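Local coordinates for protein putative Glycerophosphoryl diester phosphodiesterase (Silicibacter pomeroyi, PDB 3L12) that belongs to the glycerophosphoryl diester phosphodiesterase family, has a TIM-barrel type of fold and carries a bound magnesium ion, at residues Q239-A242 with L248-P251; A191-C196 with T205-Q210; G10-P15 with G268-T273. All coordinates share one frame; numbering follows the deposited sequence.

Contact 1 of 3, residues Q239-A242 with L248-P251; sequences QAVA and LWCP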
loop_
_atom_site.group_PDB
_atom_site.type_symbol
_atom_site.label_atom_id
_atom_site.label_comp_id
_atom_site.label_asym_id
_atom_site.label_seq_id
_atom_site.Cartn_x
_atom_site.Cartn_y
_atom_site.Cartn_z
ATOM N N GLN A 239 26.790 7.875 24.497
ATOM C CA GLN A 239 27.782 7.321 25.388
ATOM C C GLN A 239 27.141 6.236 26.244
ATOM O O GLN A 239 27.719 5.188 26.412
ATOM C CB GLN A 239 28.446 8.401 26.263
ATOM C CG GLN A 239 29.614 7.863 27.082
ATOM C CD GLN A 239 30.700 7.210 26.214
ATOM O OE1 GLN A 239 30.776 5.974 26.124
ATOM N NE2 GLN A 239 31.484 8.027 25.520
ATOM N N ALA A 240 25.953 6.485 26.778
ATOM C CA ALA A 240 25.267 5.518 27.622
ATOM C C ALA A 240 25.025 4.197 26.883
ATOM O O ALA A 240 25.175 3.105 27.444
ATOM C CB ALA A 240 23.933 6.096 28.117
ATOM N N VAL A 241 24.627 4.310 25.614
ATOM C CA VAL A 241 24.365 3.131 24.782
ATOM C C VAL A 241 25.669 2.380 24.445
ATOM O O VAL A 241 25.723 1.158 24.597
ATOM C CB VAL A 241 23.594 3.530 23.494
ATOM C CG1 VAL A 241 23.540 2.381 22.520
ATOM C CG2 VAL A 241 22.201 3.994 23.866
ATOM N N ALA A 242 26.714 3.095 24.028
ATOM C CA ALA A 242 28.008 2.452 23.747
ATOM C C ALA A 242 28.509 1.762 25.019
ATOM O O ALA A 242 28.953 0.601 24.987
ATOM C CB ALA A 242 29.052 3.467 23.247
ATOM N N LEU A 248 23.372 -0.184 18.178
ATOM C CA LEU A 248 22.519 0.874 17.587
ATOM C C LEU A 248 21.913 1.746 18.682
ATOM O O LEU A 248 21.564 1.272 19.777
ATOM C CB LEU A 248 21.380 0.277 16.785
ATOM C CG LEU A 248 21.617 -0.600 15.559
ATOM C CD1 LEU A 248 21.883 -1.982 16.037
ATOM C CD2 LEU A 248 20.370 -0.558 14.600
ATOM N N TRP A 249 21.759 3.026 18.348
ATOM C CA TRP A 249 21.060 3.981 19.182
ATOM C C TRP A 249 19.916 4.455 18.337
ATOM O O TRP A 249 20.132 4.886 17.203
ATOM C CB TRP A 249 21.951 5.168 19.559
ATOM C CG TRP A 249 21.196 6.275 20.278
ATOM C CD1 TRP A 249 20.249 6.148 21.238
ATOM C CD2 TRP A 249 21.392 7.685 20.092
ATOM N NE1 TRP A 249 19.793 7.413 21.644
ATOM C CE2 TRP A 249 20.485 8.358 20.945
ATOM C CE3 TRP A 249 22.206 8.436 19.238
ATOM C CZ2 TRP A 249 20.398 9.748 20.993
ATOM C CZ3 TRP A 249 22.113 9.811 19.278
ATOM C CH2 TRP A 249 21.195 10.447 20.141
ATOM N N CYS A 250 18.699 4.373 18.857
ATOM C CA CYS A 250 17.491 4.705 18.101
ATOM C C CYS A 250 16.673 5.743 18.807
ATOM O O CYS A 250 15.706 5.460 19.480
ATOM C CB CYS A 250 16.616 3.478 17.810
ATOM S SG CYS A 250 17.489 2.273 16.754
ATOM N N PRO A 251 17.084 7.004 18.664
ATOM C CA PRO A 251 16.347 8.099 19.272
ATOM C C PRO A 251 15.144 8.581 18.497
ATOM O O PRO A 251 15.119 8.564 17.234
ATOM C CB PRO A 251 17.358 9.221 19.277
ATOM C CG PRO A 251 18.170 8.971 18.029
ATOM C CD PRO A 251 18.258 7.464 17.907
#
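Val241 points from its helix toward the strand, and each of its methyls meets a different part of it. CG2 leans obliquely on the indole of Trp249 at CD1, 3.9 Å away, and the two side chains cross at about a right angle. The other methyl, CG1, lies 3.6 Å from the backbone oxygen of Leu248, a van der Waals contact of a methyl with a carbonyl oxygen. Both follow from one torsion: with CG1 anti to the backbone N (chi1 170°), one methyl is directed at the strand backbone and the other at the indole. This is helix against strand in the wall of the TIM barrel, where helix 237-244 lies on the outside and leads through a short turn into strand 248-251. Trp249 points outward to meet it, while Leu248 points the other way and packs on Leu8, Ile270 and Leu272. Beyond the first shell, the indole is set from several directions. The CG of Pro251, two residues on, sits over the centre of one ring face, 3.7 Å above its plane; Leu237 and Pro238, at the start of the same helix, also touch the ring. Its NE1 is hydrogen-bonded to Ser209 OG on the adjacent strand 205-209, which helps to set the rotation of the ring.

Contact 2 of 3, residues A191-C196 with T205-Q210; sequences ALLGEC and TSYLSQ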
loop_
_atom_site.group_PDB
_atom_site.type_symbol
_atom_site.label_atom_id
_atom_site.label_comp_id
_atom_site.label_asym_id
_atom_site.label_seq_id
_atom_site.Cartn_x
_atom_site.Cartn_y
_atom_site.Cartn_z
ATOM N N ALA A 191 17.533 -2.971 30.373
ATOM C CA ALA A 191 17.965 -4.102 31.177
ATOM C C ALA A 191 17.706 -5.369 30.399
ATOM O O ALA A 191 18.525 -6.263 30.421
ATOM C CB ALA A 191 17.264 -4.120 32.572
ATOM N N LEU A 192 16.574 -5.431 29.700
ATOM C CA LEU A 192 16.217 -6.583 28.881
ATOM C C LEU A 192 17.238 -6.802 27.762
ATOM O O LEU A 192 17.523 -7.941 27.419
ATOM C CB LEU A 192 14.787 -6.466 28.311
ATOM C CG LEU A 192 14.072 -7.760 27.875
ATOM C CD1 LEU A 192 13.800 -8.704 29.058
ATOM C CD2 LEU A 192 12.745 -7.433 27.115
ATOM N N LEU A 193 17.798 -5.720 27.213
ATOM C CA LEU A 193 18.812 -5.833 26.168
ATOM C C LEU A 193 20.090 -6.484 26.743
ATOM O O LEU A 193 20.782 -7.204 26.047
ATOM C CB LEU A 193 19.109 -4.476 25.508
ATOM C CG LEU A 193 17.963 -3.869 24.723
ATOM C CD1 LEU A 193 18.308 -2.434 24.307
ATOM C CD2 LEU A 193 17.597 -4.752 23.497
ATOM N N GLY A 194 20.379 -6.251 28.020
ATOM C CA GLY A 194 21.493 -6.929 28.675
ATOM C C GLY A 194 21.264 -8.425 28.715
ATOM O O GLY A 194 22.207 -9.196 28.539
ATOM N N GLU A 195 20.024 -8.819 28.971
ATOM C CA GLU A 195 19.628 -10.227 28.998
ATOM C C GLU A 195 19.687 -10.814 27.581
ATOM O O GLU A 195 20.170 -11.928 27.401
ATOM C CB GLU A 195 18.265 -10.402 29.649
ATOM C CG GLU A 195 17.752 -11.845 29.787
ATOM C CD GLU A 195 18.629 -12.723 30.674
ATOM O OE1 GLU A 195 19.310 -12.204 31.598
ATOM O OE2 GLU A 195 18.663 -13.960 30.428
ATOM N N CYS A 196 19.271 -10.054 26.570
ATOM C CA CYS A 196 19.404 -10.545 25.183
ATOM C C CYS A 196 20.864 -10.885 24.841
ATOM O O CYS A 196 21.142 -11.889 24.200
ATOM C CB CYS A 196 18.916 -9.503 24.194
ATOM S SG CYS A 196 17.125 -9.188 24.245
ATOM N N THR A 205 22.294 -5.545 19.605
ATOM C CA THR A 205 21.296 -4.920 20.448
ATOM C C THR A 205 21.152 -3.452 20.022
ATOM O O THR A 205 22.158 -2.769 19.722
ATOM C CB THR A 205 21.652 -5.044 21.964
ATOM O OG1 THR A 205 22.971 -4.559 22.185
ATOM C CG2 THR A 205 21.584 -6.514 22.437
ATOM N N SER A 206 19.908 -2.990 20.060
ATOM C CA SER A 206 19.510 -1.649 19.637
ATOM C C SER A 206 18.684 -0.966 20.723
ATOM O O SER A 206 17.678 -1.492 21.171
ATOM C CB SER A 206 18.689 -1.802 18.361
ATOM O OG SER A 206 18.123 -0.588 17.955
ATOM N N TYR A 207 19.126 0.228 21.123
ATOM C CA TYR A 207 18.616 0.960 22.281
ATOM C C TYR A 207 17.741 2.151 21.885
ATOM O O TYR A 207 18.246 3.148 21.328
ATOM C CB TYR A 207 19.816 1.446 23.091
ATOM C CG TYR A 207 20.516 0.345 23.909
ATOM C CD1 TYR A 207 21.235 -0.691 23.292
ATOM C CD2 TYR A 207 20.504 0.368 25.297
ATOM C CE1 TYR A 207 21.882 -1.664 24.054
ATOM C CE2 TYR A 207 21.155 -0.626 26.070
ATOM C CZ TYR A 207 21.810 -1.651 25.440
ATOM O OH TYR A 207 22.427 -2.658 26.172
ATOM N N LEU A 208 16.452 2.013 22.113
ATOM C CA LEU A 208 15.488 3.056 21.884
ATOM C C LEU A 208 15.635 4.104 22.971
ATOM O O LEU A 208 15.874 3.778 24.172
ATOM C CB LEU A 208 14.051 2.521 21.962
ATOM C CG LEU A 208 13.644 1.754 20.720
ATOM C CD1 LEU A 208 12.431 0.822 20.927
ATOM C CD2 LEU A 208 13.326 2.815 19.646
ATOM N N SER A 209 15.409 5.353 22.590
ATOM C CA SER A 209 15.326 6.445 23.572
ATOM C C SER A 209 14.294 7.474 23.093
ATOM O O SER A 209 14.039 7.622 21.882
ATOM C CB SER A 209 16.686 7.116 23.789
ATOM O OG SER A 209 17.126 7.730 22.586
ATOM N N GLN A 210 13.677 8.151 24.043
ATOM C CA GLN A 210 12.735 9.234 23.760
ATOM C C GLN A 210 12.731 10.173 24.993
ATOM O O GLN A 210 12.419 9.740 26.098
ATOM C CB GLN A 210 11.345 8.711 23.442
ATOM C CG GLN A 210 10.341 9.839 23.128
ATOM C CD GLN A 210 9.009 9.329 22.764
ATOM O OE1 GLN A 210 8.520 8.366 23.358
ATOM N NE2 GLN A 210 8.380 9.954 21.783
#
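In the beta-alpha-beta unit made of strand 183-187, helix 190-199 and strand 205-209, Leu193 makes most of the helix's contact with the second strand, with Tyr207 as its chief partner. Locally helix and strand run antiparallel, at 178°, as expected for the helix of such a crossover, and their axes come within 9.0 Å. Leu193 CD1 stands over the face of the Tyr207 ring in a CH-pi contact, 3.4 Å from the centroid and only 6° off the ring normal. The two side chains run past one another in opposite directions, which also brings Leu193 CB to 3.8 Å from the phenolic OH of Tyr207. The same CD1 presses on the strand backbone, 3.3 Å from Ser206 O. Two residues before Tyr207, Thr205 CG2 meets Leu193 O at 3.8 Å; CG2 is anti to the carbonyl carbon of its own residue and faces the helix, with Cys196 CB farther off. Arg197 NH2 hydrogen-bonds both Tyr207 OH and Thr205 OG1, holding their polar ends near the helix. Ser206 points away from the helix, and its OG is hydrogen-bonded to His186 ND1 of strand 183-187. Trp190 meets the Tyr207 ring edge-to-face, while Val241 of helix 237-244 packs from the side of the ring plane opposite Leu193, so the tyrosine sits between two successive barrel helices.

Contact 3 of 3, residues G10-P15 with G268-T273; sequences GLRGHP and GLIVLT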
loop_
_atom_site.group_PDB
_atom_site.type_symbol
_atom_site.label_atom_id
_atom_site.label_comp_id
_atom_site.label_asym_id
_atom_site.label_seq_id
_atom_site.Cartn_x
_atom_site.Cartn_y
_atom_site.Cartn_z
ATOM N N GLY A 10 22.435 -4.307 6.625
ATOM C CA GLY A 10 21.232 -3.706 6.097
ATOM C C GLY A 10 20.698 -2.487 6.850
ATOM O O GLY A 10 19.684 -1.916 6.437
ATOM N N LEU A 11 21.360 -2.101 7.945
ATOM C CA LEU A 11 20.944 -0.988 8.767
ATOM C C LEU A 11 21.985 0.137 8.790
ATOM O O LEU A 11 21.673 1.255 9.171
ATOM C CB LEU A 11 20.669 -1.492 10.193
ATOM C CG LEU A 11 19.533 -2.536 10.210
ATOM C CD1 LEU A 11 19.369 -3.173 11.552
ATOM C CD2 LEU A 11 18.195 -1.926 9.768
ATOM N N ARG A 12 23.194 -0.156 8.303
ATOM C CA ARG A 12 24.244 0.851 8.249
ATOM C C ARG A 12 24.101 1.699 6.972
ATOM O O ARG A 12 23.945 1.170 5.875
ATOM C CB ARG A 12 25.611 0.184 8.277
ATOM C CG ARG A 12 26.759 1.122 8.333
ATOM C CD ARG A 12 28.081 0.357 8.406
ATOM N NE ARG A 12 28.262 -0.386 9.648
ATOM C CZ ARG A 12 28.245 -1.713 9.797
ATOM N NH1 ARG A 12 28.073 -2.547 8.762
ATOM N NH2 ARG A 12 28.427 -2.214 11.009
ATOM N N GLY A 13 24.255 3.002 7.149
ATOM C CA GLY A 13 24.185 3.984 6.053
ATOM C C GLY A 13 25.559 4.202 5.489
ATOM O O GLY A 13 26.568 3.620 5.952
ATOM N N HIS A 14 25.604 5.012 4.441
ATOM C CA HIS A 14 26.854 5.438 3.843
ATOM C C HIS A 14 26.524 6.669 3.004
ATOM O O HIS A 14 25.341 7.029 2.898
ATOM C CB HIS A 14 27.596 4.300 3.135
ATOM C CG HIS A 14 26.816 3.626 2.074
ATOM N ND1 HIS A 14 26.616 4.196 0.840
ATOM C CD2 HIS A 14 26.227 2.409 2.037
ATOM C CE1 HIS A 14 25.929 3.354 0.085
ATOM N NE2 HIS A 14 25.667 2.268 0.797
ATOM N N PRO A 15 27.520 7.301 2.378
ATOM C CA PRO A 15 27.215 8.633 1.808
ATOM C C PRO A 15 26.057 8.701 0.827
ATOM O O PRO A 15 25.393 9.745 0.739
ATOM C CB PRO A 15 28.537 9.050 1.156
ATOM C CG PRO A 15 29.556 8.388 1.992
ATOM C CD PRO A 15 28.968 7.019 2.313
ATOM N N GLY A 268 31.163 4.517 17.195
ATOM C CA GLY A 268 30.962 3.297 16.414
ATOM C C GLY A 268 29.522 2.786 16.330
ATOM O O GLY A 268 29.308 1.639 15.945
ATOM N N LEU A 269 28.552 3.615 16.706
ATOM C CA LEU A 269 27.137 3.175 16.724
ATOM C C LEU A 269 26.452 3.488 15.423
ATOM O O LEU A 269 26.869 4.397 14.686
ATOM C CB LEU A 269 26.378 3.889 17.847
ATOM C CG LEU A 269 26.876 3.740 19.269
ATOM C CD1 LEU A 269 26.230 4.723 20.264
ATOM C CD2 LEU A 269 26.712 2.271 19.728
ATOM N N ILE A 270 25.410 2.707 15.128
ATOM C CA ILE A 270 24.503 2.969 13.997
ATOM C C ILE A 270 23.331 3.755 14.607
ATOM O O ILE A 270 22.939 3.441 15.727
ATOM C CB ILE A 270 24.085 1.666 13.333
ATOM C CG1 ILE A 270 25.257 1.084 12.531
ATOM C CG2 ILE A 270 22.836 1.873 12.422
ATOM C CD1 ILE A 270 25.008 -0.346 11.920
ATOM N N VAL A 271 22.782 4.762 13.893
ATOM C CA VAL A 271 21.717 5.574 14.398
ATOM C C VAL A 271 20.504 5.442 13.479
ATOM O O VAL A 271 20.589 5.763 12.279
ATOM C CB VAL A 271 22.128 7.041 14.517
ATOM C CG1 VAL A 271 21.019 7.875 15.123
ATOM C CG2 VAL A 271 23.457 7.155 15.331
ATOM N N LEU A 272 19.420 4.937 14.031
ATOM C CA LEU A 272 18.148 4.795 13.287
ATOM C C LEU A 272 17.158 5.669 14.028
ATOM O O LEU A 272 16.912 5.460 15.237
ATOM C CB LEU A 272 17.669 3.362 13.257
ATOM C CG LEU A 272 18.607 2.266 12.755
ATOM C CD1 LEU A 272 17.778 0.974 12.766
ATOM C CD2 LEU A 272 19.135 2.556 11.355
ATOM N N THR A 273 16.568 6.643 13.355
ATOM C CA THR A 273 15.596 7.487 14.027
ATOM C C THR A 273 14.157 7.098 13.623
ATOM O O THR A 273 13.923 6.486 12.544
ATOM C CB THR A 273 15.915 8.955 13.803
ATOM O OG1 THR A 273 15.117 9.739 14.711
ATOM C CG2 THR A 273 15.725 9.317 12.316
#
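Arg12 and Ile270 cross at about a right angle, and so do Leu11 and Leu272; these two crossings join the N-terminal loop to strand 270-273 of the TIM barrel. In the first, the end of the isoleucine packs against the arginine. Ile270 CD1 touches Arg12 CB at 3.7 Å and also lies over one face of the guanidinium, 4.0 Å from Arg12 NE. The arginine chain leaves the backbone extended and then bends at chi3 (-67°), which brings the flat group back over that methyl. The guanidinium thus offers its face, not its N-H groups, to the strand, and the residue as a whole remains exposed. The second crossing is looser and fully buried: Leu11 CD2 and Leu272 CD1 approach to 4.2 Å. Ile270 and Leu272 alternate with Val271, which points away from the loop and packs on Ala264 and His265 of helix 258-266. Their common side also holds Leu248 of the neighbouring strand 248-251, and Leu8, farther up the N-terminal loop, touches Ile270 there. Polar support comes from Asp291, whose OD1 accepts from Val271 N and whose OD2 accepts from Gly13 N, one carboxylate tying loop to strand. Between the two crossings lies Leu11 O, a buried carbonyl oxygen for which the model contains no hydrogen-bond partner; its neighbours across the contact are methyls, Ile270 CG2 at 3.5 Å and Leu272 CD2 at 3.6 Å.

How the contacts relate
Strand 248-251 ties the three together: it pairs in parallel with strand 205-209 of contact 2 on one edge and strand 270-273 of contact 3 on the other. Contacts 1 and 2 are both buried, join outer helices to successive strands, and have centres 9 Å apart. Contact 3 is also largely buried, but brings in a loop far away in sequence and has an exposed arginine at its margin; its centre lies about 17 Å from that of contact 2, which it does not touch. None has a hydrogen bond between its own segments. Methyls meet rings where helices cover the strands; aliphatic chains and a buried carbonyl meet where the N-terminal loop joins the barrel.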